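Local coordinates for protein aldose-aldose oxidoreductase (Caulobacter crescentus, PDB 5A04) that probably catalyses oxidoreduction between aldose sugars, oxidising one and reducing another with a bound NADP(H) cofactor, at residues M128-E141 and P285-H299. Sequence-based numbering, arbitrary orientation.
With NDP (NADPH dihydro-nicotinamide-adenine-dinucleotide phosphate), chain G.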
ATOM      1  N   MET A 128      29.472  -2.826  -8.564  1.00 14.62           N
ATOM      2  CA  MET A 128      28.510  -2.677  -7.487  1.00 15.11           C
ATOM      3  C   MET A 128      27.509  -1.595  -7.862  1.00 16.08           C
ATOM      4  O   MET A 128      27.881  -0.592  -8.470  1.00 15.66           O
ATOM      5  CB  MET A 128      29.222  -2.318  -6.177  1.00 16.18           C
ATOM      6  CG  MET A 128      28.275  -2.155  -5.010  1.00 14.42           C
ATOM      7  SD  MET A 128      29.211  -1.755  -3.512  1.00 16.19           S
ATOM      8  CE  MET A 128      27.913  -1.089  -2.473  1.00 15.87           C
ATOM      9  N   ILE A 129      26.239  -1.815  -7.528  1.00 15.72           N
ATOM     10  CA  ILE A 129      25.190  -0.834  -7.780  1.00 14.21           C
ATOM     11  C   ILE A 129      24.887  -0.064  -6.488  1.00 14.90           C
ATOM     12  O   ILE A 129      24.916  -0.631  -5.395  1.00 17.32           O
ATOM     13  CB  ILE A 129      23.908  -1.513  -8.313  1.00 16.53           C
ATOM     14  CG1 ILE A 129      24.261  -2.442  -9.483  1.00 15.93           C
ATOM     15  CG2 ILE A 129      22.838  -0.475  -8.693  1.00 16.24           C
ATOM     16  CD1 ILE A 129      24.960  -1.756 -10.660  1.00 15.92           C
ATOM     17  N   GLY A 130      24.576   1.215  -6.626  1.00 16.00           N
ATOM     18  CA  GLY A 130      24.448   2.099  -5.477  1.00 16.57           C
ATOM     19  C   GLY A 130      23.149   1.970  -4.704  1.00 16.00           C
ATOM     20  O   GLY A 130      22.412   2.947  -4.556  1.00 17.47           O
ATOM     21  N   TYR A 131      22.870   0.776  -4.189  1.00 14.48           N
ATOM     22  CA  TYR A 131      21.701   0.588  -3.329  1.00 14.27           C
ATOM     23  C   TYR A 131      22.062   0.885  -1.870  1.00 14.48           C
ATOM     24  O   TYR A 131      22.196  -0.019  -1.041  1.00 14.23           O
ATOM     25  CB  TYR A 131      21.144  -0.834  -3.477  1.00 13.55           C
ATOM     26  CG  TYR A 131      20.511  -1.128  -4.842  1.00 13.78           C
ATOM     27  CD1 TYR A 131      19.390  -0.425  -5.282  1.00 16.23           C
ATOM     28  CD2 TYR A 131      21.018  -2.129  -5.663  1.00 16.68           C
ATOM     29  CE1 TYR A 131      18.799  -0.705  -6.526  1.00 17.54           C
ATOM     30  CE2 TYR A 131      20.423  -2.418  -6.904  1.00 15.10           C
ATOM     31  CZ  TYR A 131      19.320  -1.704  -7.314  1.00 16.22           C
ATOM     32  OH  TYR A 131      18.731  -1.990  -8.522  1.00 15.39           O
ATOM     33  N   ARG A 132      22.195   2.172  -1.574  1.00 13.92           N
ATOM     34  CA  ARG A 132      22.681   2.631  -0.268  1.00 15.80           C
ATOM     35  C   ARG A 132      21.813   2.167   0.898  1.00 15.30           C
ATOM     36  O   ARG A 132      22.296   2.064   2.028  1.00 15.02           O
ATOM     37  CB  ARG A 132      22.778   4.157  -0.259  1.00 16.92           C
ATOM     38  CG  ARG A 132      21.518   4.861  -0.725  1.00 16.96           C
ATOM     39  CD  ARG A 132      21.581   6.371  -0.497  1.00 16.94           C
ATOM     40  NE  ARG A 132      20.420   6.993  -1.124  1.00 18.16           N
ATOM     41  CZ  ARG A 132      19.217   7.076  -0.566  1.00 18.36           C
ATOM     42  NH1 ARG A 132      19.009   6.628   0.678  1.00 16.63           N
ATOM     43  NH2 ARG A 132      18.217   7.625  -1.248  1.00 18.57           N
ATOM     44  N   SER A 133      20.533   1.895   0.640  1.00 15.54           N
ATOM     45  CA  SER A 133      19.631   1.511   1.731  1.00 13.25           C
ATOM     46  C   SER A 133      20.071   0.222   2.421  1.00 13.30           C
ATOM     47  O   SER A 133      19.720  -0.008   3.570  1.00 15.82           O
ATOM     48  CB  SER A 133      18.189   1.368   1.223  1.00 15.46           C
ATOM     49  OG  SER A 133      17.709   2.622   0.753  1.00 16.90           O
ATOM     50  N   ARG A 134      20.839  -0.615   1.727  1.00 13.27           N
ATOM     51  CA  ARG A 134      21.326  -1.857   2.322  1.00 13.73           C
ATOM     52  C   ARG A 134      22.383  -1.593   3.392  1.00 16.22           C
ATOM     53  O   ARG A 134      22.801  -2.513   4.081  1.00 17.00           O
ATOM     54  CB  ARG A 134      21.895  -2.787   1.251  1.00 14.56           C
ATOM     55  CG  ARG A 134      20.851  -3.244   0.202  1.00 16.06           C
ATOM     56  CD  ARG A 134      19.811  -4.207   0.802  1.00 17.34           C
ATOM     57  NE  ARG A 134      20.436  -5.410   1.349  1.00 17.57           N
ATOM     58  CZ  ARG A 134      20.722  -6.490   0.627  1.00 20.16           C
ATOM     59  NH1 ARG A 134      20.427  -6.520  -0.672  1.00 20.05           N
ATOM     60  NH2 ARG A 134      21.294  -7.544   1.200  1.00 22.18           N
ATOM     61  N   PHE A 135      22.805  -0.335   3.521  1.00 16.82           N
ATOM     62  CA  PHE A 135      23.813   0.066   4.500  1.00 14.25           C
ATOM     63  C   PHE A 135      23.249   1.019   5.541  1.00 16.43           C
ATOM     64  O   PHE A 135      23.990   1.576   6.352  1.00 18.17           O
ATOM     65  CB  PHE A 135      25.006   0.708   3.780  1.00 14.01           C
ATOM     66  CG  PHE A 135      25.586  -0.193   2.740  1.00 15.33           C
ATOM     67  CD1 PHE A 135      26.462  -1.196   3.108  1.00 17.68           C
ATOM     68  CD2 PHE A 135      25.183  -0.101   1.409  1.00 14.50           C
ATOM     69  CE1 PHE A 135      26.975  -2.076   2.156  1.00 18.50           C
ATOM     70  CE2 PHE A 135      25.684  -0.983   0.454  1.00 15.23           C
ATOM     71  CZ  PHE A 135      26.573  -1.974   0.828  1.00 16.83           C
ATOM     72  N   GLN A 136      21.933   1.195   5.510  1.00 16.12           N
ATOM     73  CA  GLN A 136      21.254   2.190   6.339  1.00 16.23           C
ATOM     74  C   GLN A 136      20.680   1.487   7.569  1.00 16.67           C
ATOM     75  O   GLN A 136      20.117   0.399   7.460  1.00 15.38           O
ATOM     76  CB  GLN A 136      20.175   2.901   5.516  1.00 14.39           C
ATOM     77  CG  GLN A 136      19.638   4.190   6.105  1.00 17.00           C
ATOM     78  CD  GLN A 136      18.702   3.947   7.267  1.00 17.27           C
ATOM     79  OE1 GLN A 136      17.963   2.964   7.280  1.00 15.50           O
ATOM     80  NE2 GLN A 136      18.721   4.851   8.254  1.00 15.81           N
ATOM     81  N   ALA A 137      20.863   2.095   8.746  1.00 16.17           N
ATOM     82  CA  ALA A 137      20.654   1.400  10.023  1.00 18.27           C
ATOM     83  C   ALA A 137      19.256   0.806  10.195  1.00 15.77           C
ATOM     84  O   ALA A 137      19.107  -0.346  10.625  1.00 17.38           O
ATOM     85  CB  ALA A 137      20.946   2.358  11.190  1.00 16.27           C
ATOM     86  N   HIS A 138      18.237   1.586   9.862  1.00 15.36           N
ATOM     87  CA  HIS A 138      16.860   1.116  10.047  1.00 16.29           C
ATOM     88  C   HIS A 138      16.522  -0.002   9.072  1.00 15.43           C
ATOM     89  O   HIS A 138      15.856  -0.970   9.438  1.00 16.75           O
ATOM     90  CB  HIS A 138      15.863   2.267   9.895  1.00 16.10           C
ATOM     91  CG  HIS A 138      16.092   3.397  10.859  1.00 18.55           C
ATOM     92  ND1 HIS A 138      17.196   4.218  10.791  1.00 17.96           N
ATOM     93  CD2 HIS A 138      15.352   3.846  11.904  1.00 19.85           C
ATOM     94  CE1 HIS A 138      17.134   5.119  11.757  1.00 20.18           C
ATOM     95  NE2 HIS A 138      16.025   4.916  12.449  1.00 19.11           N
ATOM     96  N   ASN A 139      16.974   0.127   7.831  1.00 16.18           N
ATOM     97  CA  ASN A 139      16.742  -0.933   6.845  1.00 16.28           C
ATOM     98  C   ASN A 139      17.406  -2.239   7.263  1.00 17.46           C
ATOM     99  O   ASN A 139      16.810  -3.313   7.178  1.00 16.98           O
ATOM    100  CB  ASN A 139      17.240  -0.491   5.461  1.00 15.27           C
ATOM    101  CG  ASN A 139      16.280   0.455   4.784  1.00 16.91           C
ATOM    102  OD1 ASN A 139      15.425   0.026   4.005  1.00 18.51           O
ATOM    103  ND2 ASN A 139      16.388   1.746   5.091  1.00 15.60           N
ATOM    104  N   ILE A 140      18.644  -2.148   7.731  1.00 16.19           N
ATOM    105  CA  ILE A 140      19.354  -3.324   8.211  1.00 16.88           C
ATOM    106  C   ILE A 140      18.589  -3.985   9.365  1.00 18.17           C
ATOM    107  O   ILE A 140      18.432  -5.204   9.392  1.00 17.22           O
ATOM    108  CB  ILE A 140      20.780  -2.950   8.639  1.00 15.85           C
ATOM    109  CG1 ILE A 140      21.602  -2.598   7.392  1.00 17.15           C
ATOM    110  CG2 ILE A 140      21.440  -4.093   9.387  1.00 20.31           C
ATOM    111  CD1 ILE A 140      22.956  -2.013   7.702  1.00 18.64           C
ATOM    112  N   GLU A 141      18.073  -3.168  10.280  1.00 16.29           N
ATOM    113  CA  GLU A 141      17.273  -3.669  11.403  1.00 18.46           C
ATOM    114  C   GLU A 141      15.998  -4.397  10.938  1.00 19.29           C
ATOM    115  O   GLU A 141      15.672  -5.465  11.457  1.00 19.03           O
ATOM    116  CB  GLU A 141      16.906  -2.517  12.340  1.00 18.29           C
ATOM    117  CG  GLU A 141      16.240  -2.964  13.645  1.00 21.86           C
ATOM    118  CD  GLU A 141      17.232  -3.351  14.742  1.00 28.51           C
ATOM    119  OE1 GLU A 141      18.450  -3.120  14.593  1.00 26.14           O
ATOM    120  OE2 GLU A 141      16.781  -3.898  15.772  1.00 34.48           O
ATOM    121  N   PRO A 285      17.062   1.363  15.825  1.00 20.57           N
ATOM    122  CA  PRO A 285      17.889   0.293  15.263  1.00 22.97           C
ATOM    123  C   PRO A 285      19.247   0.210  15.951  1.00 21.00           C
ATOM    124  O   PRO A 285      19.698   1.200  16.519  1.00 21.60           O
ATOM    125  CB  PRO A 285      18.050   0.712  13.798  1.00 21.58           C
ATOM    126  CG  PRO A 285      17.989   2.221  13.854  1.00 22.19           C
ATOM    127  CD  PRO A 285      16.959   2.528  14.928  1.00 22.59           C
ATOM    128  N   ALA A 286      19.889  -0.948  15.886  1.00 21.78           N
ATOM    129  CA  ALA A 286      21.266  -1.059  16.342  1.00 24.97           C
ATOM    130  C   ALA A 286      22.115  -0.042  15.585  1.00 26.95           C
ATOM    131  O   ALA A 286      21.976   0.098  14.367  1.00 24.31           O
ATOM    132  CB  ALA A 286      21.788  -2.460  16.132  1.00 24.07           C
ATOM    133  N   PRO A 287      22.973   0.686  16.306  1.00 25.57           N
ATOM    134  CA  PRO A 287      23.864   1.687  15.698  1.00 26.19           C
ATOM    135  C   PRO A 287      24.761   1.106  14.615  1.00 25.36           C
ATOM    136  O   PRO A 287      25.260  -0.003  14.779  1.00 22.98           O
ATOM    137  CB  PRO A 287      24.702   2.173  16.884  1.00 26.02           C
ATOM    138  CG  PRO A 287      23.847   1.903  18.081  1.00 29.73           C
ATOM    139  CD  PRO A 287      23.105   0.644  17.775  1.00 26.33           C
ATOM    140  N   GLN A 288      24.961   1.845  13.523  1.00 26.02           N
ATOM    141  CA  GLN A 288      25.922   1.441  12.492  1.00 24.34           C
ATOM    142  C   GLN A 288      27.206   2.249  12.653  1.00 26.38           C
ATOM    143  O   GLN A 288      27.173   3.353  13.198  1.00 25.43           O
ATOM    144  CB  GLN A 288      25.345   1.633  11.082  1.00 24.25           C
ATOM    145  CG  GLN A 288      24.207   0.669  10.726  1.00 27.52           C
ATOM    146  CD  GLN A 288      24.651  -0.790  10.658  1.00 27.84           C
ATOM    147  OE1 GLN A 288      25.655  -1.125  10.018  1.00 31.42           O
ATOM    148  NE2 GLN A 288      23.888  -1.667  11.301  1.00 24.78           N
ATOM    149  N   PRO A 289      28.342   1.704  12.177  1.00 28.23           N
ATOM    150  CA  PRO A 289      29.623   2.405  12.352  1.00 31.32           C
ATOM    151  C   PRO A 289      29.701   3.738  11.611  1.00 31.09           C
ATOM    152  O   PRO A 289      30.428   4.634  12.039  1.00 29.71           O
ATOM    153  CB  PRO A 289      30.663   1.410  11.801  1.00 32.26           C
ATOM    154  CG  PRO A 289      29.913   0.343  11.123  1.00 36.50           C
ATOM    155  CD  PRO A 289      28.516   0.331  11.677  1.00 29.78           C
ATOM    156  N   LYS A 290      28.965   3.877  10.516  1.00 23.80           N
ATOM    157  CA  LYS A 290      29.004   5.124   9.768  1.00 21.07           C
ATOM    158  C   LYS A 290      27.767   5.228   8.898  1.00 19.22           C
ATOM    159  O   LYS A 290      27.014   4.257   8.756  1.00 17.80           O
ATOM    160  CB  LYS A 290      30.282   5.221   8.930  1.00 26.54           C
ATOM    161  CG  LYS A 290      30.373   4.227   7.803  1.00 22.83           C
ATOM    162  CD  LYS A 290      31.724   4.315   7.084  1.00 25.27           C
ATOM    163  CE  LYS A 290      32.851   3.672   7.880  1.00 25.52           C
ATOM    164  NZ  LYS A 290      33.187   2.293   7.385  1.00 26.94           N
ATOM    165  N   ASN A 291      27.563   6.415   8.340  1.00 16.55           N
ATOM    166  CA  ASN A 291      26.362   6.717   7.570  1.00 16.63           C
ATOM    167  C   ASN A 291      26.276   5.856   6.312  1.00 17.33           C
ATOM    168  O   ASN A 291      27.284   5.310   5.850  1.00 16.56           O
ATOM    169  CB  ASN A 291      26.339   8.201   7.200  1.00 15.32           C
ATOM    170  CG  ASN A 291      27.421   8.561   6.189  1.00 17.90           C
ATOM    171  OD1 ASN A 291      27.243   8.363   4.991  1.00 16.75           O
ATOM    172  ND2 ASN A 291      28.555   9.085   6.672  1.00 15.58           N
ATOM    173  N   GLN A 292      25.073   5.754   5.752  1.00 14.98           N
ATOM    174  CA  GLN A 292      24.843   4.852   4.618  1.00 14.64           C
ATOM    175  C   GLN A 292      25.719   5.160   3.391  1.00 15.39           C
ATOM    176  O   GLN A 292      26.050   4.249   2.628  1.00 14.84           O
ATOM    177  CB  GLN A 292      23.361   4.883   4.209  1.00 15.13           C
ATOM    178  CG  GLN A 292      22.849   6.253   3.752  1.00 14.99           C
ATOM    179  CD  GLN A 292      21.356   6.249   3.440  1.00 17.27           C
ATOM    180  OE1 GLN A 292      20.860   5.344   2.760  1.00 17.17           O
ATOM    181  NE2 GLN A 292      20.631   7.252   3.950  1.00 16.33           N
ATOM    182  N   PHE A 293      26.077   6.425   3.184  1.00 14.57           N
ATOM    183  CA  PHE A 293      26.834   6.804   1.989  1.00 14.81           C
ATOM    184  C   PHE A 293      28.286   6.362   2.118  1.00 14.72           C
ATOM    185  O   PHE A 293      28.822   5.686   1.241  1.00 15.17           O
ATOM    186  CB  PHE A 293      26.738   8.318   1.749  1.00 14.49           C
ATOM    187  CG  PHE A 293      25.328   8.820   1.744  1.00 14.09           C
ATOM    188  CD1 PHE A 293      24.520   8.653   0.628  1.00 14.96           C
ATOM    189  CD2 PHE A 293      24.798   9.424   2.867  1.00 15.41           C
ATOM    190  CE1 PHE A 293      23.206   9.097   0.641  1.00 16.42           C
ATOM    191  CE2 PHE A 293      23.484   9.876   2.882  1.00 15.62           C
ATOM    192  CZ  PHE A 293      22.689   9.707   1.767  1.00 17.04           C
ATOM    193  N   SER A 294      28.920   6.744   3.222  1.00 13.98           N
ATOM    194  CA  SER A 294      30.290   6.319   3.487  1.00 14.47           C
ATOM    195  C   SER A 294      30.388   4.805   3.587  1.00 15.02           C
ATOM    196  O   SER A 294      31.373   4.206   3.146  1.00 16.51           O
ATOM    197  CB  SER A 294      30.796   6.953   4.788  1.00 13.87           C
ATOM    198  OG  SER A 294      30.627   8.361   4.728  1.00 16.01           O
ATOM    199  N   ALA A 295      29.378   4.188   4.190  1.00 13.41           N
ATOM    200  CA  ALA A 295      29.335   2.727   4.270  1.00 13.96           C
ATOM    201  C   ALA A 295      29.254   2.078   2.881  1.00 14.35           C
ATOM    202  O   ALA A 295      29.868   1.037   2.631  1.00 16.03           O
ATOM    203  CB  ALA A 295      28.155   2.286   5.123  1.00 15.51           C
ATOM    204  N   GLN A 296      28.476   2.677   1.994  1.00 14.55           N
ATOM    205  CA  GLN A 296      28.339   2.139   0.637  1.00 13.06           C
ATOM    206  C   GLN A 296      29.689   2.215  -0.080  1.00 14.79           C
ATOM    207  O   GLN A 296      30.143   1.239  -0.685  1.00 15.03           O
ATOM    208  CB  GLN A 296      27.259   2.907  -0.142  1.00 14.08           C
ATOM    209  CG  GLN A 296      27.112   2.436  -1.597  1.00 15.55           C
ATOM    210  CD  GLN A 296      26.330   3.421  -2.438  1.00 20.74           C
ATOM    211  OE1 GLN A 296      25.113   3.488  -2.347  1.00 23.33           O
ATOM    212  NE2 GLN A 296      27.029   4.183  -3.272  1.00 20.37           N
ATOM    213  N   LEU A 297      30.346   3.368   0.034  1.00 13.83           N
ATOM    214  CA  LEU A 297      31.649   3.581  -0.601  1.00 15.61           C
ATOM    215  C   LEU A 297      32.673   2.590  -0.062  1.00 17.47           C
ATOM    216  O   LEU A 297      33.404   1.956  -0.833  1.00 15.88           O
ATOM    217  CB  LEU A 297      32.129   5.027  -0.385  1.00 15.21           C
ATOM    218  CG  LEU A 297      31.302   6.134  -1.049  1.00 13.77           C
ATOM    219  CD1 LEU A 297      31.633   7.508  -0.484  1.00 15.52           C
ATOM    220  CD2 LEU A 297      31.519   6.126  -2.556  1.00 14.06           C
ATOM    221  N   ASP A 298      32.724   2.447   1.260  1.00 16.00           N
ATOM    222  CA  ASP A 298      33.692   1.548   1.869  1.00 15.93           C
ATOM    223  C   ASP A 298      33.404   0.085   1.557  1.00 20.46           C
ATOM    224  O   ASP A 298      34.328  -0.720   1.512  1.00 18.76           O
ATOM    225  CB  ASP A 298      33.745   1.744   3.386  1.00 18.43           C
ATOM    226  CG  ASP A 298      34.719   2.847   3.810  1.00 19.07           C
ATOM    227  OD1 ASP A 298      35.532   3.330   2.985  1.00 17.72           O
ATOM    228  OD2 ASP A 298      34.669   3.232   4.996  1.00 18.46           O
ATOM    229  N   HIS A 299      32.139  -0.266   1.331  1.00 18.44           N
ATOM    230  CA  HIS A 299      31.823  -1.662   1.041  1.00 17.43           C
ATOM    231  C   HIS A 299      32.549  -2.139  -0.215  1.00 16.43           C
ATOM    232  O   HIS A 299      33.139  -3.214  -0.214  1.00 17.58           O
ATOM    233  CB  HIS A 299      30.314  -1.879   0.870  1.00 16.37           C
ATOM    234  CG  HIS A 299      29.936  -3.315   0.666  1.00 17.41           C
ATOM    235  ND1 HIS A 299      30.085  -4.270   1.650  1.00 20.74           N
ATOM    236  CD2 HIS A 299      29.413  -3.958  -0.407  1.00 17.40           C
ATOM    237  CE1 HIS A 299      29.663  -5.439   1.193  1.00 20.79           C
ATOM    238  NE2 HIS A 299      29.257  -5.278  -0.053  1.00 19.68           N
TER
HETATM  239  PA  NDP G1340      21.953  15.546 -12.138  1.00 21.44           P
HETATM  240  O1A NDP G1340      21.220  15.960 -13.366  1.00 21.20           O
HETATM  241  O2A NDP G1340      21.845  16.402 -10.906  1.00 21.43           O
HETATM  242  O5B NDP G1340      23.551  15.341 -12.466  1.00 21.73           O
HETATM  243  C5B NDP G1340      23.684  14.553 -13.615  1.00 20.16           C
HETATM  244  C4B NDP G1340      25.114  14.814 -14.112  1.00 20.80           C
HETATM  245  O4B NDP G1340      25.493  13.852 -15.098  1.00 18.77           O
HETATM  246  C3B NDP G1340      25.187  16.205 -14.784  1.00 23.24           C
HETATM  247  O3B NDP G1340      25.430  17.209 -13.850  1.00 22.31           O
HETATM  248  C2B NDP G1340      26.450  16.039 -15.638  1.00 21.43           C
HETATM  249  O2B NDP G1340      27.547  16.165 -14.942  1.00 19.59           O
HETATM  250  C1B NDP G1340      26.356  14.498 -16.012  1.00 21.05           C
HETATM  251  N9A NDP G1340      25.882  14.283 -17.382  1.00 22.62           N
HETATM  252  C8A NDP G1340      26.565  13.644 -18.412  1.00 24.57           C
HETATM  253  N7A NDP G1340      25.875  13.627 -19.569  1.00 21.93           N
HETATM  254  C5A NDP G1340      24.682  14.290 -19.273  1.00 24.23           C
HETATM  255  C6A NDP G1340      23.550  14.592 -20.054  1.00 28.72           C
HETATM  256  N6A NDP G1340      23.499  14.211 -21.377  1.00 29.32           N
HETATM  257  N1A NDP G1340      22.479  15.265 -19.532  1.00 25.66           N
HETATM  258  C2A NDP G1340      22.605  15.612 -18.197  1.00 26.28           C
HETATM  259  N3A NDP G1340      23.603  15.390 -17.336  1.00 23.75           N
HETATM  260  C4A NDP G1340      24.661  14.715 -17.909  1.00 23.86           C
HETATM  261  O3  NDP G1340      21.289  14.049 -11.869  1.00 21.64           O
HETATM  262  PN  NDP G1340      21.441  13.446 -10.365  1.00 20.12           P
HETATM  263  O1N NDP G1340      22.813  13.535  -9.832  1.00 19.57           O
HETATM  264  O2N NDP G1340      20.189  13.617  -9.534  1.00 20.25           O
HETATM  265  O5D NDP G1340      21.255  11.742 -10.760  1.00 19.23           O
HETATM  266  C5D NDP G1340      22.333  11.222 -11.487  1.00 18.75           C
HETATM  267  C4D NDP G1340      22.326   9.683 -11.270  1.00 17.80           C
HETATM  268  O4D NDP G1340      22.350   9.421  -9.833  1.00 19.99           O
HETATM  269  C3D NDP G1340      20.996   9.027 -11.798  1.00 19.77           C
HETATM  270  O3D NDP G1340      21.274   7.708 -12.305  1.00 18.16           O
HETATM  271  C2D NDP G1340      20.138   8.907 -10.547  1.00 19.90           C
HETATM  272  O2D NDP G1340      19.265   7.792 -10.598  1.00 20.77           O
HETATM  273  C1D NDP G1340      21.244   8.625  -9.471  1.00 17.32           C
HETATM  274  N1N NDP G1340      20.808   9.105  -8.157  1.00 17.33           N
HETATM  275  C2N NDP G1340      20.848   8.256  -7.062  1.00 20.25           C
HETATM  276  C3N NDP G1340      20.462   8.727  -5.839  1.00 19.08           C
HETATM  277  C7N NDP G1340      20.497   7.834  -4.682  1.00 20.95           C
HETATM  278  O7N NDP G1340      20.004   8.155  -3.585  1.00 21.88           O
HETATM  279  N7N NDP G1340      21.110   6.590  -4.807  1.00 18.07           N
HETATM  280  C4N NDP G1340      19.996  10.126  -5.630  1.00 21.40           C
HETATM  281  C5N NDP G1340      19.952  10.931  -6.859  1.00 19.66           C
HETATM  282  C6N NDP G1340      20.346  10.434  -8.030  1.00 19.24           C
HETATM  283  P2B NDP G1340      28.864  17.014 -15.660  1.00 21.07           P
HETATM  284  O1X NDP G1340      28.998  16.261 -16.964  1.00 21.29           O
HETATM  285  O2X NDP G1340      28.257  18.382 -15.735  1.00 20.67           O
HETATM  286  O3X NDP G1340      29.978  16.808 -14.637  1.00 20.60           O
HETATM  287  O   HOH W   1      18.148   4.508   2.814  1.00 17.09           O
HETATM  288  O   HOH W   2      26.222   0.096   7.451  1.00 23.27           O
HETATM  289  O   HOH W   3      24.437   3.386   8.355  1.00 24.66           O
HETATM  290  O   HOH W   4      21.208  -1.432  12.339  1.00 23.58           O
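Q292 OE1 is gripped by R132 NH1 at 3.1 Å and by a donating water that also binds S133 OG, a small example of how a pocket arginine is held by a second-shell residue. The segments join the end of the Rossmann domain's edge strand 127-129, and the turn into helix 137-147, to helix 292-306 and the loop that leads into it. NH1 reaches the amide oxygen in its own guanidinium plane but from above the carbonyl plane, the two groups being turned 77° apart. R132 CG sits between its backbone N and carbonyl carbon (chi1 51°), and the chain then runs extended from CG to NE alongside F293, whose CE1 lies 3.4 Å from R132 CD. There NE and NH2 both donate to the NADPH carboxamide oxygen O7N, the NE bond measuring 2.8 Å, while the bound glucose also touches this arginine. A leucine here would probably leave O7N without both donors and Q292 OE1 without its guanidinium mate. Further along, the F135 ring takes Q296 CA over one face and brings CE1 to 3.5 Å from H299 CG, the ring planes inclined at 50°; M128 SD lies at the edge of the H299 imidazole. At the far end E141 OE1 accepts from A286 N while its OE2 pairs with R283, and P285 CG makes a CH-pi contact over the face of the H138 ring, 3.5 Å from its centroid and almost on the ring normal.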